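Local coordinates for protein mannan endo-1,6-alpha-mannosidase (Chaetomium thermophilum, PDB 6RY0) that probably cleaves alpha-1,6-mannosidic linkages as a family 76 transglycosidase that transfers GPI-anchored glycoproteins into the fungal cell wall, at residues D31-I36 with I404-P409; M83-D88 with V327-A332; A161-Q166 with A219-K224. All coordinates share one frame; numbering follows the deposited sequence.

Interaction 1: residues D31-I36 with I404-P409; sequences DTKEEI and IEYAEP
Lys33 lies across one face of the Tyr406 ring in a cation-pi contact. The pair joins the first turn of helix 33-48 to the short 3-10 turn 404-406 that follows helix 389-401. It therefore brings the two ends of the (alpha/alpha)6 barrel of glycoside hydrolase family 76 together at the surface, with 367 residues of chain between the two segments.

The lysine chain runs over the ring from the phenol oxygen inward. Lys33 CB sits 3.9 Å from Tyr406 OH, Lys33 CG and CD pass Tyr406 CE2 and CZ, and Lys33 CE arrives above the centre of the ring. With CG anti to the backbone N (chi1 -178°) and every later torsion extended, the chain is long enough to span the ring. Lys33 CE lies 4.0 Å from the centroid of the Tyr406 ring and close to the ring normal, a CH-pi contact. The ammonium nitrogen Lys33 NZ is 4.5 Å from the centroid of the Tyr406 ring and 21° off the normal, still over the face. The pi cloud thus meets both the charge and the methylene next to it, which that charge probably polarises.

The opposite face of the ring is occupied by Glu405, whose CG lies 3.6 Å above the plane. Tyr406 is thus layered between the methylene parts of Lys33 and Glu405. Leu403, next to the 3-10 turn, also touches Lys33. Ile404 of the same turn packs on Leu92 of helix 76-93 and on Gln336 of helix 323-337.

The helix that carries Lys33 is capped one residue earlier. Thr32 is its N-cap, and Asp31 makes a salt bridge to Arg350. The capping bond runs from Glu35 N to Thr32 OG1, 2.9 Å long with an N-H...O angle of 163°.

Interaction 2: residues M83-D88 with V327-A332; sequences MGTYVD and VHRWMA
A buried salt bridge between two core helices, 76-93 and 323-337, joins Asp88 to Arg329. It is described for one of two modelled Asp88 conformers. Arg329 grips the aspartate side-on with two nitrogens, both on OD2. Arg329 NE gives the shorter bond, 2.8 Å to Asp88 OD2, and meets the anti lone pair of that oxygen. Arg329 NH2 reaches Asp88 OD2 at 3.1 Å, from above the carboxylate plane. Both bonds lie close to the guanidinium plane, yet the carboxylate is turned 68° from it. A bend at chi3 (52°) turns the arginine's end against helix 76-93. One guanidinium face then lies on the backbone of that helix, with Thr85 CA 3.9 Å from Arg329 CZ.

The two helices belong to the family 76 (alpha/alpha)6 barrel, and the short segments pass at 46° with their axes 11.7 Å apart. That spacing is bridged by the long arginine. Leu139 of helix 127-142 touches both Asp88 and Arg329, while Ala397 and Ser401 of helix 389-401 also pack on Arg329. A leucine in place of Arg329 would probably leave the buried Asp88 carboxylate without its countercharge and the water at Thr85 without its N-H donor.

Asp88 OD1 accepts from Asn143 ND2, so the two carboxylate oxygens have separate protein donors. A water accepts from Arg329 NH1 at 2.9 Å and donates to Thr85 OG1, which is also hydrogen-bonded to Ala81 O.

Interaction 3: residues A161-Q166 with A219-K224; sequences AVWTTQ and AEWAEK
Trp163 and Trp221 meet edge-to-face and bury nearly equal areas, 46 and 48 Å². Together they make up almost the whole contact between helix 155-167 and helix 216-231. Trp163 supplies the edge. The CZ2 and CH2 corner of its six-membered ring comes down obliquely on the CG-CD1 side of the five-membered ring of Trp221, off that ring's centre. The centroids of these two rings are 5.0 Å apart and the planes stand at 88°, so the pair is T-shaped.

The nearest atoms are Trp163 CZ2 and Trp221 CD1, at 3.4 Å. Trp163 CZ2 also lies 3.6 Å from Trp221 CG and 3.7 Å from Trp221 CB. Trp163 CH2 reaches Trp221 CD1 at 3.6 Å. The benzo side of Trp163 thus meets the pyrrole side of Trp221 near its stem. In Trp163, CG is anti to the backbone N (chi1 -180°), which carries the indole well out from its own helix. This lets the rings meet although the nearest CA atoms, those of the two tryptophans, are 10.0 Å apart.

Other aromatic groups extend the cluster within this family 76 barrel. Phe202 of helix 196-213 stacks on Trp163, and Tyr218 meets it edge-to-face. His172 meets the Trp221 ring. Leu209 of helix 196-213 also packs against Trp163.

No hydrogen bond or salt bridge links the two segments. The pair is therefore held by apolar ring packing, mostly dispersion, with probably only a small C-H to pi attraction from the Trp163 benzo edge.

The three contacts are nested along the chain: interaction 3 lies inside the loop closed by interaction 2, and interaction 2 inside that closed by interaction 1. Interactions 1 and 2 have centres 14 Å apart and touch, with Ile404 CG1 packing 3.5 Å from Ala332 O. Interaction 3 stands apart. Its centre is 21 Å from that of interaction 2 and 33 Å from that of interaction 1. Interaction 2 is the most central, about 7 Å from the centre of the chain, against 17 Å for interaction 3 and 21 Å for interaction 1. All three lie away from the calcium site at Asp73 and His385.

Interaction 1: residues D31-I36 with I404-P409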
loop_
_atom_site.group_PDB
_atom_site.type_symbol
_atom_site.label_atom_id
_atom_site.label_comp_id
_atom_site.label_asym_id
_atom_site.label_seq_id
_atom_site.Cartn_x
_atom_site.Cartn_y
_atom_site.Cartn_z
ATOM N N ASP A 31 21.845 -6.406 12.927
ATOM C CA ASP A 31 22.954 -5.460 13.128
ATOM C C ASP A 31 23.999 -5.484 12.039
ATOM O O ASP A 31 25.020 -4.808 12.139
ATOM C CB ASP A 31 23.617 -5.731 14.475
ATOM C CG ASP A 31 22.724 -5.382 15.601
ATOM O OD1 ASP A 31 22.013 -4.357 15.465
ATOM O OD2 ASP A 31 22.697 -6.134 16.594
ATOM N N THR A 32 23.856 -6.266 11.015
ATOM C CA THR A 32 24.697 -6.110 9.850
ATOM C C THR A 32 23.808 -6.370 8.655
ATOM O O THR A 32 22.701 -6.906 8.811
ATOM C CB THR A 32 25.832 -7.153 9.830
ATOM O OG1 THR A 32 25.241 -8.446 9.636
ATOM C CG2 THR A 32 26.646 -7.134 11.120
ATOM N N LYS A 33 24.323 -6.056 7.468
ATOM C CA LYS A 33 23.608 -6.323 6.247
ATOM C C LYS A 33 23.294 -7.786 6.153
ATOM O O LYS A 33 22.168 -8.161 5.852
ATOM C CB LYS A 33 24.404 -5.854 5.023
ATOM C CG LYS A 33 23.689 -6.064 3.688
ATOM C CD LYS A 33 24.606 -5.785 2.517
ATOM C CE LYS A 33 23.841 -5.672 1.214
ATOM N NZ LYS A 33 24.746 -5.540 0.069
ATOM N N GLU A 34 24.261 -8.638 6.429
ATOM C CA GLU A 34 24.090 -10.072 6.383
ATOM C C GLU A 34 23.007 -10.566 7.356
ATOM O O GLU A 34 22.198 -11.435 7.065
ATOM C CB GLU A 34 25.450 -10.698 6.726
ATOM C CG GLU A 34 26.562 -10.436 5.675
ATOM C CD GLU A 34 27.036 -8.968 5.543
ATOM O OE1 GLU A 34 27.129 -8.232 6.563
ATOM O OE2 GLU A 34 27.332 -8.558 4.386
ATOM N N GLU A 35 23.018 -10.028 8.574
ATOM C CA GLU A 35 22.010 -10.424 9.570
ATOM C C GLU A 35 20.622 -10.000 9.101
ATOM O O GLU A 35 19.659 -10.732 9.246
ATOM C CB GLU A 35 22.313 -9.815 10.937
ATOM C CG GLU A 35 23.497 -10.479 11.624
ATOM C CD GLU A 35 23.860 -9.898 12.966
ATOM O OE1 GLU A 35 23.255 -8.891 13.382
ATOM O OE2 GLU A 35 24.771 -10.460 13.624
ATOM N N ILE A 36 20.507 -8.781 8.593
ATOM C CA ILE A 36 19.217 -8.299 8.083
ATOM C C ILE A 36 18.740 -9.176 6.949
ATOM O O ILE A 36 17.560 -9.541 6.888
ATOM C CB ILE A 36 19.311 -6.845 7.653
ATOM C CG1 ILE A 36 19.591 -5.935 8.859
ATOM C CG2 ILE A 36 18.016 -6.386 6.968
ATOM C CD1 ILE A 36 20.048 -4.527 8.474
ATOM N N ILE A 404 17.134 -0.348 2.431
ATOM C CA ILE A 404 16.861 0.653 1.402
ATOM C C ILE A 404 18.137 1.379 0.960
ATOM O O ILE A 404 18.237 1.725 -0.196
ATOM C CB ILE A 404 15.756 1.633 1.865
ATOM C CG1 ILE A 404 15.189 2.445 0.694
ATOM C CG2 ILE A 404 16.222 2.561 2.972
ATOM C CD1 ILE A 404 14.285 1.654 -0.208
ATOM N N GLU A 405 19.105 1.598 1.851
ATOM C CA GLU A 405 20.320 2.323 1.480
ATOM C C GLU A 405 21.086 1.621 0.369
ATOM O O GLU A 405 21.875 2.250 -0.325
ATOM C CB GLU A 405 21.227 2.531 2.720
ATOM C CG GLU A 405 21.680 1.181 3.456
ATOM C CD GLU A 405 22.656 1.378 4.634
ATOM O OE1 GLU A 405 22.304 0.998 5.785
ATOM O OE2 GLU A 405 23.786 1.883 4.403
ATOM N N TYR A 406 20.908 0.315 0.231
ATOM C CA TYR A 406 21.594 -0.482 -0.766
ATOM C C TYR A 406 20.797 -0.679 -2.047
ATOM O O TYR A 406 21.317 -1.233 -3.017
ATOM C CB TYR A 406 21.930 -1.869 -0.205
ATOM C CG TYR A 406 22.653 -1.879 1.135
ATOM C CD1 TYR A 406 23.970 -1.535 1.245
ATOM C CD2 TYR A 406 21.997 -2.280 2.282
ATOM C CE1 TYR A 406 24.610 -1.571 2.490
ATOM C CE2 TYR A 406 22.604 -2.330 3.493
ATOM C CZ TYR A 406 23.913 -1.973 3.609
ATOM O OH TYR A 406 24.549 -2.001 4.834
ATOM N N ALA A 407 19.537 -0.286 -2.056
ATOM C CA ALA A 407 18.654 -0.576 -3.158
ATOM C C ALA A 407 18.709 0.498 -4.224
ATOM O O ALA A 407 18.965 1.647 -3.935
ATOM C CB ALA A 407 17.226 -0.685 -2.643
ATOM N N GLU A 408 18.381 0.117 -5.446
ATOM C CA GLU A 408 18.162 1.077 -6.500
ATOM C C GLU A 408 16.902 1.875 -6.180
ATOM O O GLU A 408 15.929 1.347 -5.645
ATOM C CB GLU A 408 17.988 0.329 -7.814
ATOM C CG GLU A 408 19.250 -0.379 -8.257
ATOM C CD GLU A 408 20.343 0.589 -8.491
ATOM O OE1 GLU A 408 20.108 1.558 -9.234
ATOM O OE2 GLU A 408 21.425 0.400 -7.898
ATOM N N PRO A 409 16.875 3.139 -6.624
ATOM C CA PRO A 409 15.625 3.889 -6.549
ATOM C C PRO A 409 14.626 3.344 -7.561
ATOM O O PRO A 409 15.009 2.614 -8.495
ATOM C CB PRO A 409 16.066 5.294 -6.921
ATOM C CG PRO A 409 17.231 5.080 -7.847
ATOM C CD PRO A 409 17.944 3.894 -7.303
#

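Interaction 2: residues M83-D88 with V327-A332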
loop_
_atom_site.group_PDB
_atom_site.type_symbol
_atom_site.label_atom_id
_atom_site.label_comp_id
_atom_site.label_asym_id
_atom_site.label_seq_id
_atom_site.Cartn_x
_atom_site.Cartn_y
_atom_site.Cartn_z
ATOM N N MET A 83 1.376 -9.299 -2.389
ATOM C CA MET A 83 2.156 -9.378 -3.611
ATOM C C MET A 83 3.165 -8.250 -3.656
ATOM O O MET A 83 4.339 -8.443 -3.953
ATOM C CB MET A 83 1.252 -9.354 -4.848
ATOM C CG MET A 83 0.239 -10.494 -4.966
ATOM S SD MET A 83 0.865 -12.177 -5.011
ATOM C CE MET A 83 0.614 -12.683 -3.308
ATOM N N GLY A 84 2.705 -7.029 -3.395
ATOM C CA GLY A 84 3.614 -5.899 -3.437
ATOM C C GLY A 84 4.727 -6.002 -2.405
ATOM O O GLY A 84 5.873 -5.640 -2.666
ATOM N N THR A 85 4.407 -6.511 -1.221
ATOM C CA THR A 85 5.422 -6.711 -0.189
ATOM C C THR A 85 6.562 -7.596 -0.707
ATOM O O THR A 85 7.734 -7.335 -0.435
ATOM C CB THR A 85 4.808 -7.313 1.079
ATOM O OG1 THR A 85 3.778 -6.449 1.565
ATOM C CG2 THR A 85 5.831 -7.446 2.176
ATOM N N TYR A 86 6.224 -8.640 -1.471
ATOM C CA TYR A 86 7.210 -9.531 -2.012
ATOM C C TYR A 86 7.951 -8.986 -3.235
ATOM O O TYR A 86 9.116 -9.324 -3.445
ATOM C CB TYR A 86 6.641 -10.931 -2.327
ATOM C CG TYR A 86 6.544 -11.773 -1.063
ATOM C CD1 TYR A 86 5.491 -11.627 -0.175
ATOM C CD2 TYR A 86 7.529 -12.702 -0.746
ATOM C CE1 TYR A 86 5.429 -12.351 0.988
ATOM C CE2 TYR A 86 7.468 -13.445 0.424
ATOM C CZ TYR A 86 6.423 -13.254 1.286
ATOM O OH TYR A 86 6.296 -13.965 2.440
ATOM N N VAL A 87 7.303 -8.148 -4.025
ATOM C CA VAL A 87 8.022 -7.414 -5.064
ATOM C C VAL A 87 9.102 -6.538 -4.432
ATOM O O VAL A 87 10.252 -6.492 -4.892
ATOM C CB VAL A 87 7.025 -6.586 -5.898
ATOM C CG1 VAL A 87 7.741 -5.635 -6.844
ATOM C CG2 VAL A 87 6.090 -7.506 -6.696
ATOM N N ASP A 88 8.744 -5.855 -3.345
ATOM C CA ASP A 88 9.727 -5.069 -2.589
ATOM C C ASP A 88 10.795 -5.964 -1.954
ATOM O O ASP A 88 11.975 -5.621 -1.977
ATOM C CB ASP A 88 9.072 -4.181 -1.528
ATOM C CG ASP A 88 8.926 -2.742 -1.949
ATOM O OD1 ASP A 88 9.631 -2.280 -2.875
ATOM O OD2 ASP A 88 8.090 -2.059 -1.288
ATOM N N VAL A 327 3.713 1.720 5.973
ATOM C CA VAL A 327 4.388 2.924 6.457
ATOM C C VAL A 327 5.896 2.768 6.281
ATOM O O VAL A 327 6.576 3.641 5.747
ATOM C CB VAL A 327 3.997 3.229 7.911
ATOM C CG1 VAL A 327 4.831 4.366 8.442
ATOM C CG2 VAL A 327 2.522 3.520 8.029
ATOM N N HIS A 328 6.434 1.639 6.753
ATOM C CA HIS A 328 7.868 1.422 6.616
ATOM C C HIS A 328 8.325 1.401 5.167
ATOM O O HIS A 328 9.282 2.071 4.804
ATOM C CB HIS A 328 8.267 0.087 7.302
ATOM C CG HIS A 328 8.570 0.238 8.764
ATOM N ND1 HIS A 328 9.859 0.289 9.217
ATOM C CD2 HIS A 328 7.785 0.349 9.881
ATOM C CE1 HIS A 328 9.838 0.433 10.544
ATOM N NE2 HIS A 328 8.597 0.468 10.984
ATOM N N ARG A 329 7.669 0.598 4.337
ATOM C CA ARG A 329 8.139 0.444 2.950
ATOM C C ARG A 329 8.035 1.750 2.184
ATOM O O ARG A 329 8.930 2.090 1.398
ATOM C CB ARG A 329 7.341 -0.668 2.222
ATOM C CG ARG A 329 7.747 -2.048 2.584
ATOM C CD ARG A 329 6.700 -3.112 2.126
ATOM N NE ARG A 329 6.399 -2.945 0.758
ATOM C CZ ARG A 329 5.179 -2.867 0.245
ATOM N NH1 ARG A 329 4.060 -3.027 0.950
ATOM N NH2 ARG A 329 5.063 -2.594 -1.071
ATOM N N TRP A 330 6.927 2.454 2.365
ATOM C CA TRP A 330 6.689 3.695 1.636
ATOM C C TRP A 330 7.621 4.798 2.126
ATOM O O TRP A 330 8.200 5.534 1.314
ATOM C CB TRP A 330 5.241 4.122 1.762
ATOM C CG TRP A 330 4.265 3.220 1.088
ATOM C CD1 TRP A 330 4.502 2.306 0.122
ATOM C CD2 TRP A 330 2.866 3.153 1.379
ATOM N NE1 TRP A 330 3.320 1.653 -0.191
ATOM C CE2 TRP A 330 2.307 2.168 0.572
ATOM C CE3 TRP A 330 2.043 3.828 2.274
ATOM C CZ2 TRP A 330 0.959 1.861 0.595
ATOM C CZ3 TRP A 330 0.707 3.501 2.332
ATOM C CH2 TRP A 330 0.179 2.537 1.477
ATOM N N MET A 331 7.787 4.929 3.440
ATOM C CA MET A 331 8.710 5.945 3.961
ATOM C C MET A 331 10.147 5.680 3.529
ATOM O O MET A 331 10.899 6.608 3.249
ATOM C CB MET A 331 8.603 6.084 5.469
ATOM C CG MET A 331 7.281 6.722 5.912
ATOM S SD MET A 331 7.108 6.939 7.692
ATOM C CE MET A 331 8.202 8.321 7.964
ATOM N N ALA A 332 10.535 4.417 3.445
ATOM C CA ALA A 332 11.861 4.092 2.963
ATOM C C ALA A 332 12.055 4.595 1.533
ATOM O O ALA A 332 13.076 5.209 1.195
ATOM C CB ALA A 332 12.139 2.612 3.097
HETATM O O HOH W 1 3.772 -4.423 3.466
HETATM O O HOH W 2 7.589 0.394 -1.116
#

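Interaction 3: residues A161-Q166 with A219-K224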
loop_
_atom_site.group_PDB
_atom_site.type_symbol
_atom_site.label_atom_id
_atom_site.label_comp_id
_atom_site.label_asym_id
_atom_site.label_seq_id
_atom_site.Cartn_x
_atom_site.Cartn_y
_atom_site.Cartn_z
ATOM N N ALA A 161 -4.140 0.794 -16.310
ATOM C CA ALA A 161 -5.549 0.434 -16.397
ATOM C C ALA A 161 -6.293 0.800 -15.127
ATOM O O ALA A 161 -7.388 1.346 -15.179
ATOM C CB ALA A 161 -5.695 -1.042 -16.682
ATOM N N VAL A 162 -5.695 0.502 -13.981
ATOM C CA VAL A 162 -6.305 0.909 -12.719
ATOM C C VAL A 162 -6.493 2.413 -12.678
ATOM O O VAL A 162 -7.589 2.902 -12.399
ATOM C CB VAL A 162 -5.515 0.380 -11.499
ATOM C CG1 VAL A 162 -6.062 0.990 -10.224
ATOM C CG2 VAL A 162 -5.562 -1.138 -11.467
ATOM N N TRP A 163 -5.437 3.157 -12.965
ATOM C CA TRP A 163 -5.510 4.598 -12.908
ATOM C C TRP A 163 -6.588 5.128 -13.863
ATOM O O TRP A 163 -7.367 6.010 -13.516
ATOM C CB TRP A 163 -4.125 5.196 -13.228
ATOM C CG TRP A 163 -4.128 6.712 -13.175
ATOM C CD1 TRP A 163 -3.879 7.492 -12.087
ATOM C CD2 TRP A 163 -4.448 7.589 -14.235
ATOM N NE1 TRP A 163 -4.034 8.804 -12.404
ATOM C CE2 TRP A 163 -4.398 8.893 -13.722
ATOM C CE3 TRP A 163 -4.759 7.401 -15.592
ATOM C CZ2 TRP A 163 -4.673 10.005 -14.512
ATOM C CZ3 TRP A 163 -5.024 8.479 -16.372
ATOM C CH2 TRP A 163 -4.995 9.774 -15.835
ATOM N N THR A 164 -6.611 4.596 -15.097
ATOM C CA THR A 164 -7.551 5.074 -16.091
ATOM C C THR A 164 -8.991 4.828 -15.645
ATOM O O THR A 164 -9.853 5.713 -15.778
ATOM C CB THR A 164 -7.258 4.427 -17.451
ATOM O OG1 THR A 164 -5.988 4.877 -17.926
ATOM C CG2 THR A 164 -8.335 4.815 -18.455
ATOM N N THR A 165 -9.294 3.655 -15.114
ATOM C CA THR A 165 -10.629 3.391 -14.626
ATOM C C THR A 165 -10.978 4.303 -13.468
ATOM O O THR A 165 -12.153 4.692 -13.314
ATOM C CB THR A 165 -10.866 1.920 -14.261
ATOM O OG1 THR A 165 -10.082 1.550 -13.125
ATOM C CG2 THR A 165 -10.651 0.983 -15.437
ATOM N N GLN A 166 -10.005 4.666 -12.649
ATOM C CA GLN A 166 -10.229 5.571 -11.522
ATOM C C GLN A 166 -10.411 7.012 -11.958
ATOM O O GLN A 166 -11.043 7.782 -11.248
ATOM C CB GLN A 166 -9.112 5.419 -10.473
ATOM C CG GLN A 166 -9.216 4.100 -9.773
ATOM C CD GLN A 166 -8.283 3.888 -8.653
ATOM O OE1 GLN A 166 -7.441 4.718 -8.380
ATOM N NE2 GLN A 166 -8.466 2.783 -7.952
ATOM N N ALA A 219 0.220 13.634 -13.766
ATOM C CA ALA A 219 0.581 14.603 -12.725
ATOM C C ALA A 219 -0.505 15.620 -12.503
ATOM O O ALA A 219 -0.743 16.025 -11.373
ATOM C CB ALA A 219 1.869 15.302 -13.110
ATOM N N GLU A 220 -1.150 16.076 -13.575
ATOM C CA GLU A 220 -2.214 17.072 -13.412
ATOM C C GLU A 220 -3.383 16.487 -12.622
ATOM O O GLU A 220 -3.949 17.153 -11.747
ATOM C CB GLU A 220 -2.667 17.574 -14.784
ATOM C CG GLU A 220 -1.646 18.280 -15.601
ATOM C CD GLU A 220 -2.039 18.388 -17.073
ATOM O OE1 GLU A 220 -3.193 18.044 -17.451
ATOM O OE2 GLU A 220 -1.179 18.817 -17.870
ATOM N N TRP A 221 -3.730 15.227 -12.888
ATOM C CA TRP A 221 -4.741 14.548 -12.082
ATOM C C TRP A 221 -4.300 14.406 -10.628
ATOM O O TRP A 221 -5.097 14.594 -9.702
ATOM C CB TRP A 221 -5.076 13.190 -12.672
ATOM C CG TRP A 221 -6.161 13.181 -13.679
ATOM C CD1 TRP A 221 -6.040 13.091 -15.046
ATOM C CD2 TRP A 221 -7.548 13.137 -13.400
ATOM N NE1 TRP A 221 -7.274 12.994 -15.626
ATOM C CE2 TRP A 221 -8.223 12.991 -14.634
ATOM C CE3 TRP A 221 -8.279 13.178 -12.228
ATOM C CZ2 TRP A 221 -9.600 12.875 -14.711
ATOM C CZ3 TRP A 221 -9.639 13.094 -12.307
ATOM C CH2 TRP A 221 -10.290 12.945 -13.535
ATOM N N ALA A 222 -3.047 14.014 -10.421
ATOM C CA ALA A 222 -2.565 13.850 -9.043
ATOM C C ALA A 222 -2.672 15.160 -8.289
ATOM O O ALA A 222 -3.115 15.198 -7.140
ATOM C CB ALA A 222 -1.147 13.335 -9.072
ATOM N N GLU A 223 -2.262 16.261 -8.925
ATOM C CA GLU A 223 -2.364 17.615 -8.344
ATOM C C GLU A 223 -3.825 17.884 -7.958
ATOM O O GLU A 223 -4.125 18.392 -6.871
ATOM C CB GLU A 223 -1.861 18.727 -9.323
ATOM C CG GLU A 223 -0.348 18.735 -9.840
ATOM C CD GLU A 223 0.630 19.700 -9.099
ATOM O OE1 GLU A 223 0.168 20.278 -8.087
ATOM O OE2 GLU A 223 1.872 19.847 -9.503
ATOM N N LYS A 224 -4.737 17.613 -8.891
ATOM C CA LYS A 224 -6.145 17.904 -8.678
ATOM C C LYS A 224 -6.670 17.144 -7.470
ATOM O O LYS A 224 -7.412 17.701 -6.638
ATOM C CB LYS A 224 -6.923 17.530 -9.951
ATOM C CG LYS A 224 -8.400 17.787 -9.904
ATOM C CD LYS A 224 -9.030 17.386 -11.240
ATOM C CE LYS A 224 -10.181 18.258 -11.699
ATOM N NZ LYS A 224 -11.293 18.059 -10.794
#